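Local atomic coordinates of chitinase (Thermococcus kodakarensis KOD1, PDB entry 5DHE), a protein that hydrolyses chitin and carries, beside its catalytic domains, chitin-binding domains, of which the one in this structure probably holds the enzyme on its insoluble substrate. Residues I13-S18 and G81-E86. Sequence-based numbering, arbitrary orientation. Where two conformers were deposited one is given.
Sequences IQDWGS and GSEPVE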
ATOM      1  N   ILE A  13       6.072  -9.886  -3.049  1.00  8.42           N
ATOM      2  CA  ILE A  13       6.542  -9.984  -1.675  1.00  8.53           C
ATOM      3  C   ILE A  13       7.698 -10.967  -1.504  1.00 13.94           C
ATOM      4  O   ILE A  13       7.792 -11.965  -2.219  1.00 13.87           O
ATOM      5  CB  ILE A  13       5.373 -10.361  -0.735  1.00 13.58           C
ATOM      6  CG1 ILE A  13       5.064 -11.849  -0.818  1.00 16.05           C
ATOM      7  CG2 ILE A  13       4.113  -9.583  -1.140  1.00 13.68           C
ATOM      8  CD1 ILE A  13       4.065 -12.305   0.242  1.00 21.25           C
ATOM      9  N   GLN A  14       8.592 -10.645  -0.574  1.00 12.48           N
ATOM     10  CA  GLN A  14       9.760 -11.466  -0.266  1.00 16.20           C
ATOM     11  C   GLN A  14       9.782 -11.615   1.244  1.00 14.32           C
ATOM     12  O   GLN A  14       9.833 -10.613   1.953  1.00 13.28           O
ATOM     13  CB  GLN A  14      11.060 -10.765  -0.686  1.00 17.87           C
ATOM     14  CG  GLN A  14      11.245 -10.544  -2.184  1.00 25.65           C
ATOM     15  CD  GLN A  14      12.663 -10.113  -2.537  1.00 29.04           C
ATOM     16  OE1 GLN A  14      13.055  -8.957  -2.332  1.00 30.33           O
ATOM     17  NE2 GLN A  14      13.443 -11.049  -3.062  1.00 26.20           N
ATOM     18  N   ASP A  15       9.771 -12.854   1.723  1.00 16.70           N
ATOM     19  CA  ASP A  15       9.787 -13.113   3.159  1.00 16.04           C
ATOM     20  C   ASP A  15      11.055 -13.825   3.553  1.00 17.19           C
ATOM     21  O   ASP A  15      11.411 -14.934   3.160  1.00 18.16           O
ATOM     22  CB  ASP A  15       8.550 -13.935   3.534  1.00 13.67           C
ATOM     23  CG  ASP A  15       8.540 -14.397   4.989  1.00 15.33           C
ATOM     24  OD1 ASP A  15       9.404 -13.988   5.796  1.00 15.51           O
ATOM     25  OD2 ASP A  15       7.634 -15.188   5.314  1.00 19.64           O
ATOM     26  N   TRP A  16      11.988 -13.003   4.555  0.50 10.72           N
ATOM     27  CA  TRP A  16      13.258 -13.594   4.973  0.50 12.69           C
ATOM     28  C   TRP A  16      13.329 -13.526   6.490  0.50 14.23           C
ATOM     29  O   TRP A  16      14.409 -13.635   7.063  0.50 15.47           O
ATOM     30  CB  TRP A  16      14.387 -12.778   4.353  0.50 12.73           C
ATOM     31  CG  TRP A  16      14.413 -11.340   4.833  0.50 13.97           C
ATOM     32  CD1 TRP A  16      14.756 -10.899   6.080  0.50 11.95           C
ATOM     33  CD2 TRP A  16      14.083 -10.173   4.075  0.50 12.94           C
ATOM     34  NE1 TRP A  16      14.661  -9.534   6.147  0.50 14.57           N
ATOM     35  CE2 TRP A  16      14.250  -9.059   4.930  0.50 15.49           C
ATOM     36  CE3 TRP A  16      13.664  -9.956   2.757  0.50 13.19           C
ATOM     37  CZ2 TRP A  16      14.013  -7.748   4.509  0.50 13.75           C
ATOM     38  CZ3 TRP A  16      13.428  -8.654   2.338  0.50 14.94           C
ATOM     39  CH2 TRP A  16      13.604  -7.564   3.213  0.50 16.07           C
ATOM     40  N   GLY A  17      12.184 -13.349   7.139  1.00 13.49           N
ATOM     41  CA  GLY A  17      12.157 -13.214   8.591  1.00 15.16           C
ATOM     42  C   GLY A  17      11.283 -12.000   8.829  1.00 12.85           C
ATOM     43  O   GLY A  17      10.487 -11.923   9.774  1.00 12.79           O
ATOM     44  N   SER A  18      11.495 -11.021   7.960  1.00 13.40           N
ATOM     45  CA  SER A  18      10.708  -9.798   7.898  1.00  9.16           C
ATOM     46  C   SER A  18      10.273  -9.857   6.443  1.00 11.66           C
ATOM     47  O   SER A  18      10.914 -10.535   5.640  1.00 11.50           O
ATOM     48  CB  SER A  18      11.534  -8.552   8.178  1.00 12.73           C
ATOM     49  OG  SER A  18      11.671  -8.393   9.580  1.00 13.88           O
ATOM     50  N   GLY A  81       8.290  -9.721  10.728  1.00  8.68           N
ATOM     51  CA  GLY A  81       7.581 -10.987  10.760  1.00  9.36           C
ATOM     52  C   GLY A  81       7.373 -11.579   9.377  1.00  9.62           C
ATOM     53  O   GLY A  81       7.737 -10.980   8.359  1.00  9.37           O
ATOM     54  N   SER A  82       6.761 -12.761   9.362  1.00  8.72           N
ATOM     55  CA  SER A  82       6.471 -13.526   8.148  1.00  9.66           C
ATOM     56  C   SER A  82       5.076 -13.226   7.612  1.00  9.18           C
ATOM     57  O   SER A  82       4.095 -13.514   8.281  1.00 12.76           O
ATOM     58  CB  SER A  82       6.573 -15.024   8.468  1.00 11.76           C
ATOM     59  OG  SER A  82       6.252 -15.822   7.338  1.00 13.90           O
ATOM     60  N   GLU A  83       5.004 -12.644   6.415  1.00 10.74           N
ATOM     61  CA  GLU A  83       3.727 -12.307   5.786  1.00  9.00           C
ATOM     62  C   GLU A  83       2.732 -11.659   6.753  1.00  8.75           C
ATOM     63  O   GLU A  83       1.596 -12.127   6.918  1.00 10.55           O
ATOM     64  CB  GLU A  83       3.124 -13.569   5.158  1.00 12.49           C
ATOM     65  CG  GLU A  83       3.978 -14.101   4.017  1.00 13.96           C
ATOM     66  CD  GLU A  83       3.356 -15.296   3.328  1.00 21.30           C
ATOM     67  OE1 GLU A  83       2.176 -15.201   2.946  1.00 21.73           O
ATOM     68  OE2 GLU A  83       4.047 -16.321   3.162  1.00 24.83           O
ATOM     69  N   PRO A  84       3.124 -10.536   7.374  1.00  8.46           N
ATOM     70  CA  PRO A  84       2.251  -9.842   8.327  1.00  8.61           C
ATOM     71  C   PRO A  84       1.111  -9.052   7.707  1.00  8.00           C
ATOM     72  O   PRO A  84       0.131  -8.737   8.378  1.00 10.53           O
ATOM     73  CB  PRO A  84       3.223  -8.949   9.094  1.00  7.15           C
ATOM     74  CG  PRO A  84       4.206  -8.579   8.042  1.00  7.11           C
ATOM     75  CD  PRO A  84       4.455  -9.898   7.326  1.00  7.78           C
ATOM     76  N   VAL A  85       1.220  -8.726   6.426  1.00  7.79           N
ATOM     77  CA  VAL A  85       0.142  -7.977   5.799  1.00  8.50           C
ATOM     78  C   VAL A  85      -1.014  -8.910   5.457  1.00  8.38           C
ATOM     79  O   VAL A  85      -0.856  -9.895   4.735  1.00 10.55           O
ATOM     80  CB  VAL A  85       0.625  -7.246   4.531  1.00  8.34           C
ATOM     81  CG1 VAL A  85      -0.564  -6.562   3.826  1.00  9.27           C
ATOM     82  CG2 VAL A  85       1.660  -6.194   4.917  1.00  7.58           C
ATOM     83  N   GLU A  86      -2.187  -8.583   5.977  1.00  8.48           N
ATOM     84  CA  GLU A  86      -3.381  -9.386   5.737  1.00  8.51           C
ATOM     85  C   GLU A  86      -4.197  -8.802   4.590  1.00  9.23           C
ATOM     86  O   GLU A  86      -4.945  -9.527   3.924  1.00 11.27           O
ATOM     87  CB  GLU A  86      -4.227  -9.438   7.008  1.00 12.07           C
ATOM     88  CG  GLU A  86      -3.532 -10.151   8.165  1.00 15.89           C
ATOM     89  CD  GLU A  86      -4.357 -10.139   9.436  1.00 21.86           C
ATOM     90  OE1 GLU A  86      -4.894  -9.071   9.787  1.00 24.44           O
ATOM     91  OE2 GLU A  86      -4.461 -11.197  10.088  1.00 25.59           O
TER
HETATM   92  O   HOH W   1       6.393 -16.771   3.419  1.00 26.18           O
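At one end of the beta-sandwich of this chitin-binding domain, the hairpin turn between strands 9-15 and 18-26 meets the loop that crosses from strand 72-80 of the same sheet to strand 85-92 of the other. Asp15, the last residue of its strand, serves both sides with one carboxylate. Its OD1 accepts a hydrogen bond from the backbone N of Gly17 at 3.2 Å, nearly in line with the C-O bond, which closes an Asx turn within the hairpin. OD2 accepts from Ser82 OG at 2.5 Å, on its syn side. Serine suits this place: its one-carbon side chain, with OG anti to the backbone N (chi1 178°), sets the hydroxyl directly against OD2. Asp15 OD2 and Glu83 OE2 are 4.3 Å apart, and the two carboxylates probably disfavour each other; a water donates to Asp15 OD2. At Gly17 and Gly81 a CB would press on the preceding carbonyl O, so residues without side chains fit. Beside the turn, Ser18 CA makes a bent, weak CA-H...O contact of 3.2 Å with Gly81 O, which also accepts from Thr19 OG1. Further along, the side chains of Ile13 and Glu83 cross at about a right angle, Ile13 CD1 lying 4.2 Å from Glu83 CG.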